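Local coordinates for hypothetical protein (Bacteroides fragilis, PDB 4JJA) that is of unconfirmed function but probably cleaves peptidoglycan as a beta-N-acetylmuramidase, at residues E11-K14 and A15-P18; D42-E46 and N47-V51. One frame throughout, in Å; residues are numbered along the deposited sequence.

Interaction 1: residues E11-K14 and A15-P18; sequences EQTK and AYFP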
ATOM      1  N   GLU A  11       7.741  -7.564  17.370  1.00 11.64           N
ATOM      2  CA  GLU A  11       8.424  -8.661  18.058  0.50 12.83           C
ATOM      3  C   GLU A  11       9.318  -8.179  19.182  1.00 12.77           C
ATOM      4  O   GLU A  11       9.686  -8.955  20.071  1.00 14.17           O
ATOM      5  CB  GLU A  11       9.316  -9.414  17.063  0.50 13.32           C
ATOM      6  CG  GLU A  11       8.583 -10.250  16.084  0.50 15.69           C
ATOM      7  CD  GLU A  11       9.526 -10.947  15.118  0.50 17.73           C
ATOM      8  OE1 GLU A  11       9.895 -10.337  14.100  0.50 15.66           O
ATOM      9  OE2 GLU A  11       9.927 -12.107  15.406  0.50 23.14           O
ATOM     10  N   GLN A  12       9.723  -6.921  19.128  1.00 11.29           N
ATOM     11  CA  GLN A  12      10.721  -6.354  20.030  1.00 12.18           C
ATOM     12  C   GLN A  12      10.052  -5.788  21.304  1.00 12.43           C
ATOM     13  O   GLN A  12      10.117  -4.601  21.597  1.00 12.26           O
ATOM     14  CB  GLN A  12      11.510  -5.263  19.321  1.00 13.04           C
ATOM     15  CG  GLN A  12      12.230  -5.820  18.100  1.00 13.10           C
ATOM     16  CD  GLN A  12      12.833  -4.698  17.285  1.00 12.08           C
ATOM     17  OE1 GLN A  12      13.665  -3.913  17.803  1.00 14.75           O
ATOM     18  NE2 GLN A  12      12.474  -4.642  16.012  1.00 12.67           N
ATOM     19  N   THR A  13       9.372  -6.686  22.019  1.00 13.73           N
ATOM     20  CA  THR A  13       8.563  -6.253  23.146  1.00 13.20           C
ATOM     21  C   THR A  13       9.382  -5.532  24.205  1.00 13.66           C
ATOM     22  O   THR A  13       8.885  -4.617  24.845  1.00 13.66           O
ATOM     23  CB  THR A  13       7.777  -7.380  23.749  1.00 14.45           C
ATOM     24  OG1 THR A  13       8.683  -8.351  24.253  1.00 16.36           O
ATOM     25  CG2 THR A  13       6.846  -8.014  22.726  1.00 15.41           C
ATOM     26  N   LYS A  14      10.643  -5.884  24.402  1.00 13.73           N
ATOM     27  CA  LYS A  14      11.419  -5.161  25.416  0.50 15.33           C
ATOM     28  C   LYS A  14      11.681  -3.702  25.014  1.00 14.98           C
ATOM     29  O   LYS A  14      11.886  -2.820  25.880  1.00 16.10           O
ATOM     30  CB  LYS A  14      12.688  -5.954  25.803  0.50 15.92           C
ATOM     31  CG  LYS A  14      12.358  -7.269  26.526  0.50 18.61           C
ATOM     32  CD  LYS A  14      13.541  -8.238  26.620  0.50 22.47           C
ATOM     33  CE  LYS A  14      14.823  -7.509  27.046  0.50 24.99           C
ATOM     34  NZ  LYS A  14      16.081  -8.340  26.805  0.50 27.24           N
ATOM     35  N   ALA A  15      11.592  -3.404  23.731  1.00 13.75           N
ATOM     36  CA  ALA A  15      11.731  -2.043  23.253  1.00 13.90           C
ATOM     37  C   ALA A  15      10.527  -1.149  23.480  1.00 14.30           C
ATOM     38  O   ALA A  15      10.687   0.036  23.662  1.00 16.93           O
ATOM     39  CB  ALA A  15      12.137  -2.002  21.744  1.00 14.31           C
ATOM     40  N   TYR A  16       9.330  -1.699  23.487  1.00 12.93           N
ATOM     41  CA  TYR A  16       8.147  -0.855  23.586  1.00 12.70           C
ATOM     42  C   TYR A  16       7.191  -1.167  24.710  1.00 11.95           C
ATOM     43  O   TYR A  16       6.395  -0.304  25.035  1.00 13.08           O
ATOM     44  CB  TYR A  16       7.406  -0.785  22.260  1.00 12.56           C
ATOM     45  CG  TYR A  16       6.751  -2.043  21.793  1.00 11.15           C
ATOM     46  CD1 TYR A  16       5.447  -2.332  22.168  1.00 13.15           C
ATOM     47  CD2 TYR A  16       7.423  -2.992  21.007  1.00 11.51           C
ATOM     48  CE1 TYR A  16       4.815  -3.467  21.792  1.00 13.59           C
ATOM     49  CE2 TYR A  16       6.786  -4.166  20.636  1.00 11.62           C
ATOM     50  CZ  TYR A  16       5.478  -4.408  21.004  1.00 11.82           C
ATOM     51  OH  TYR A  16       4.815  -5.564  20.625  1.00 14.08           O
ATOM     52  N   PHE A  17       7.270  -2.315  25.363  1.00 12.95           N
ATOM     53  CA  PHE A  17       6.402  -2.558  26.525  1.00 12.52           C
ATOM     54  C   PHE A  17       6.523  -1.437  27.565  1.00 14.27           C
ATOM     55  O   PHE A  17       5.519  -0.952  28.057  1.00 15.20           O
ATOM     56  CB  PHE A  17       6.621  -3.944  27.112  1.00 13.73           C
ATOM     57  CG  PHE A  17       5.826  -5.055  26.462  1.00 12.77           C
ATOM     58  CD1 PHE A  17       5.267  -4.931  25.202  1.00 14.08           C
ATOM     59  CD2 PHE A  17       5.754  -6.275  27.069  1.00 15.09           C
ATOM     60  CE1 PHE A  17       4.581  -5.954  24.640  1.00 14.53           C
ATOM     61  CE2 PHE A  17       5.039  -7.303  26.508  1.00 15.90           C
ATOM     62  CZ  PHE A  17       4.455  -7.152  25.310  1.00 15.35           C
ATOM     63  N   PRO A  18       7.718  -0.922  27.835  1.00 15.20           N
ATOM     64  CA  PRO A  18       7.783   0.194  28.816  1.00 15.76           C
ATOM     65  C   PRO A  18       7.108   1.467  28.355  1.00 16.49           C
ATOM     66  O   PRO A  18       6.659   2.263  29.204  1.00 18.20           O
ATOM     67  CB  PRO A  18       9.275   0.388  29.015  1.00 17.37           C
ATOM     68  CG  PRO A  18       9.815  -1.033  28.817  1.00 16.36           C
ATOM     69  CD  PRO A  18       9.027  -1.522  27.603  1.00 14.73           C
TER

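Interaction 2: residues D42-E46 and N47-V51; sequences DILLE and NNFNV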
ATOM      1  N   ASP A  42      -4.095  -9.071  21.161  1.00 17.83           N
ATOM      2  CA  ASP A  42      -4.125 -10.213  22.107  1.00 18.70           C
ATOM      3  C   ASP A  42      -2.871 -10.251  22.955  1.00 17.89           C
ATOM      4  O   ASP A  42      -2.927 -10.473  24.179  1.00 19.33           O
ATOM      5  CB  ASP A  42      -4.258 -11.516  21.347  1.00 19.67           C
ATOM      6  CG  ASP A  42      -5.545 -11.571  20.520  1.00 21.09           C
ATOM      7  OD1 ASP A  42      -6.664 -11.289  21.029  1.00 22.05           O
ATOM      8  OD2 ASP A  42      -5.444 -11.787  19.295  1.00 24.49           O
ATOM      9  N   ILE A  43      -1.725 -10.000  22.353  1.00 17.13           N
ATOM     10  CA  ILE A  43      -0.463 -10.016  23.068  1.00 17.70           C
ATOM     11  C   ILE A  43      -0.474  -8.923  24.146  1.00 15.66           C
ATOM     12  O   ILE A  43      -0.064  -9.152  25.309  1.00 15.29           O
ATOM     13  CB  ILE A  43       0.687  -9.798  22.122  1.00 18.09           C
ATOM     14  CG1 ILE A  43       0.819 -11.032  21.215  1.00 19.93           C
ATOM     15  CG2 ILE A  43       2.000  -9.542  22.842  1.00 20.99           C
ATOM     16  CD1 ILE A  43       1.584 -10.774  19.940  1.00 22.85           C
ATOM     17  N   LEU A  44      -0.963  -7.744  23.795  1.00 14.51           N
ATOM     18  CA  LEU A  44      -0.983  -6.660  24.741  1.00 13.43           C
ATOM     19  C   LEU A  44      -1.947  -6.939  25.890  1.00 14.62           C
ATOM     20  O   LEU A  44      -1.601  -6.745  27.042  1.00 14.30           O
ATOM     21  CB  LEU A  44      -1.337  -5.342  24.070  1.00 13.50           C
ATOM     22  CG  LEU A  44      -0.312  -4.839  23.063  1.00 13.20           C
ATOM     23  CD1 LEU A  44      -0.793  -3.505  22.461  1.00 17.35           C
ATOM     24  CD2 LEU A  44       1.057  -4.658  23.694  1.00 16.40           C
ATOM     25  N   LEU A  45      -3.132  -7.441  25.578  1.00 16.18           N
ATOM     26  CA  LEU A  45      -4.077  -7.775  26.666  1.00 16.84           C
ATOM     27  C   LEU A  45      -3.559  -8.881  27.568  1.00 17.53           C
ATOM     28  O   LEU A  45      -3.713  -8.819  28.808  1.00 17.87           O
ATOM     29  CB  LEU A  45      -5.443  -8.134  26.081  1.00 17.84           C
ATOM     30  CG  LEU A  45      -6.256  -6.998  25.430  1.00 17.44           C
ATOM     31  CD1 LEU A  45      -7.454  -7.559  24.652  1.00 21.84           C
ATOM     32  CD2 LEU A  45      -6.630  -5.937  26.447  1.00 19.80           C
ATOM     33  N   GLU A  46      -2.898  -9.865  27.001  1.00 17.78           N
ATOM     34  CA  GLU A  46      -2.315 -10.978  27.789  0.50 19.40           C
ATOM     35  C   GLU A  46      -1.183 -10.520  28.712  1.00 18.44           C
ATOM     36  O   GLU A  46      -0.899 -11.164  29.712  1.00 20.33           O
ATOM     37  CB  GLU A  46      -1.855 -12.155  26.887  0.50 20.48           C
ATOM     38  CG  GLU A  46      -0.415 -12.149  26.326  0.50 23.28           C
ATOM     39  CD  GLU A  46      -0.036 -13.434  25.505  0.50 25.94           C
ATOM     40  OE1 GLU A  46      -0.687 -14.491  25.666  0.50 28.58           O
ATOM     41  OE2 GLU A  46       0.933 -13.381  24.714  0.50 27.35           O
ATOM     42  N   ASN A  47      -0.537  -9.411  28.374  1.00 16.81           N
ATOM     43  CA  ASN A  47       0.494  -8.772  29.156  1.00 17.19           C
ATOM     44  C   ASN A  47      -0.050  -7.629  30.032  1.00 17.08           C
ATOM     45  O   ASN A  47       0.735  -6.833  30.526  1.00 17.13           O
ATOM     46  CB  ASN A  47       1.649  -8.343  28.263  1.00 17.18           C
ATOM     47  CG  ASN A  47       2.507  -9.513  27.859  1.00 19.53           C
ATOM     48  OD1 ASN A  47       3.378  -9.946  28.616  1.00 21.51           O
ATOM     49  ND2 ASN A  47       2.231 -10.067  26.676  1.00 19.69           N
ATOM     50  N   ASN A  48      -1.375  -7.591  30.194  1.00 16.73           N
ATOM     51  CA  ASN A  48      -2.085  -6.707  31.123  0.50 17.97           C
ATOM     52  C   ASN A  48      -2.027  -5.241  30.734  1.00 17.56           C
ATOM     53  O   ASN A  48      -2.222  -4.344  31.566  1.00 19.44           O
ATOM     54  CB  ASN A  48      -1.633  -6.937  32.578  0.50 18.84           C
ATOM     55  CG  ASN A  48      -1.814  -8.366  33.016  0.50 20.78           C
ATOM     56  OD1 ASN A  48      -2.857  -8.973  32.751  0.50 24.84           O
ATOM     57  ND2 ASN A  48      -0.795  -8.930  33.657  0.50 26.65           N
ATOM     58  N   PHE A  49      -1.830  -4.982  29.434  1.00 15.16           N
ATOM     59  CA  PHE A  49      -1.960  -3.623  28.942  1.00 14.76           C
ATOM     60  C   PHE A  49      -3.441  -3.284  28.687  1.00 15.77           C
ATOM     61  O   PHE A  49      -4.261  -4.121  28.303  1.00 17.00           O
ATOM     62  CB  PHE A  49      -1.123  -3.421  27.670  1.00 14.33           C
ATOM     63  CG  PHE A  49       0.320  -3.525  27.897  1.00 14.18           C
ATOM     64  CD1 PHE A  49       1.005  -2.476  28.427  1.00 15.63           C
ATOM     65  CD2 PHE A  49       1.020  -4.677  27.604  1.00 15.03           C
ATOM     66  CE1 PHE A  49       2.372  -2.572  28.675  1.00 16.27           C
ATOM     67  CE2 PHE A  49       2.365  -4.770  27.842  1.00 16.45           C
ATOM     68  CZ  PHE A  49       3.046  -3.724  28.367  1.00 15.45           C
ATOM     69  N   ASN A  50      -3.724  -2.016  28.854  1.00 15.61           N
ATOM     70  CA  ASN A  50      -5.088  -1.500  28.743  1.00 15.36           C
ATOM     71  C   ASN A  50      -5.379  -1.028  27.314  1.00 14.87           C
ATOM     72  O   ASN A  50      -5.238   0.145  27.002  1.00 15.62           O
ATOM     73  CB  ASN A  50      -5.252  -0.350  29.736  1.00 17.23           C
ATOM     74  CG  ASN A  50      -6.648   0.174  29.771  1.00 17.06           C
ATOM     75  OD1 ASN A  50      -7.603  -0.519  29.363  1.00 21.84           O
ATOM     76  ND2 ASN A  50      -6.787   1.418  30.278  1.00 19.61           N
ATOM     77  N   VAL A  51      -5.805  -1.966  26.471  1.00 14.84           N
ATOM     78  CA  VAL A  51      -6.193  -1.618  25.112  1.00 15.34           C
ATOM     79  C   VAL A  51      -7.676  -1.254  25.117  1.00 16.22           C
ATOM     80  O   VAL A  51      -8.513  -2.069  25.540  1.00 18.95           O
ATOM     81  CB  VAL A  51      -5.890  -2.730  24.101  1.00 15.57           C
ATOM     82  CG1 VAL A  51      -6.262  -2.287  22.667  1.00 16.39           C
ATOM     83  CG2 VAL A  51      -4.404  -3.151  24.168  1.00 16.47           C
TER
HETATM   84  O   HOH W   1      -5.188  -6.188  29.914  1.00 36.22           O
HETATM   85  O   HOH W   2       3.528 -12.499  25.602  1.00 38.01           O

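Interaction 1: residues E11-K14 and A15-P18
Thr13 and Phe17 are brought side by side by their first torsions. In Thr13, CG2 lies anti to the carbonyl carbon while OG1 sits between the backbone N and that carbon (chi1 62°), and in Phe17 a chi1 of -85° turns the ring back over Thr13, one turn earlier. Thr13 CB then stands over the middle of one face of the Phe17 ring, 3.6 Å from its centroid and nearly on the ring normal, a CH-pi contact. Its methyl shares that flank, with Thr13 CG2 3.6 Å from Phe17 CE1.

Tyr16 takes the sterically costly rotamer in which CG falls between N and the carbonyl carbon, and its ring is thereby folded back along the preceding turn. The carbonyl oxygen of Thr13 lies over one face of this ring, and Tyr16 CD2 comes within 3.2 Å of Gln12 O. At the far end Tyr16 OH passes the methyl of Thr13 and is hydrogen-bonded to the carbonyl of Ala10, so the ring bridges the start of the helix and the chain leading into it. The same ring packs on Leu138, Leu140 and Ile200 of the central parallel sheet.

The backbone here is the first turn of helix 13-20, entered through an inverse gamma turn centred on Gln12. Ala15 N bonds to Gln12 O at 2.9 Å. Thr13 O takes two donors: Phe17 N, 2.9 Å away, arrives in the carbonyl plane and nearly straight (164°), whereas Tyr16 N, at 3.2 Å, comes from well above that plane. Pro18 lacks an N-H, and its CD is 3.6 Å from Lys14 O, where the helix is kinked. Backbone atoms make all the hydrogen bonds between 11-14 and 15-18, so the side chains add to this turn through the fit of methyl, methine and aromatic surfaces.

Interaction 2: residues D42-E46 and N47-V51
Ile43 O receives both the side chain and the backbone of Asn47. Asn47 CG lies anti to the carbonyl carbon, beside its own N (chi1 -76°), which turns the amide back toward the helix. Asn47 ND2 donates to Ile43 O over 2.8 Å in a nearly straight bond, with the acceptor in the amide plane, and Asn47 N reaches the same oxygen from the opposite face of the carbonyl plane at 3.1 Å. The ND2 bond orients the amide; ND2 also donates to a water that, in one of two conformers of Glu46, bridges to Glu46 OE2.

Two further backbone bonds form a Schellman motif that ends helix 40-46: Phe49 N to Leu44 O (3.0 Å) and Asn48 N to Leu45 O (3.0 Å). Leu44 O also lies at the edge of the Phe49 ring. Asn48 is the C-prime residue, with a positive phi of 69°, after which the chain runs on toward the strand that includes Val51. A second water donates to both Leu45 O and Phe49 O.

Apolar contacts join the helix end to the strand. Leu44 CD2 meets Phe49 CD2 at 3.9 Å. Val51 CG2 comes to 3.8 Å from Leu44 CB, and Leu45 CD2 reaches over to Val51 CB at 4.0 Å.

How the interactions relate
Interaction 1 opens helix 13-20 and interaction 2 closes helix 40-46, so one is the start of a helix and the other a helix end leading into a sheet strand. The two touch: the Phe17 and Phe49 rings meet edge-to-face, and Phe17 also packs on Leu44 and on the amide of Asn47. Interaction 1 is mainly a surface contact in which Tyr16 alone is buried; interaction 2 is partly buried, with Leu44, Phe49 and Val51 inside and Glu46 and Asn48 exposed. Both rely on backbone bonds. The helix start adds aromatic faces against a threonine; the C-terminus adds a side-chain amide, waters and leucines packed on Phe49 and Val51.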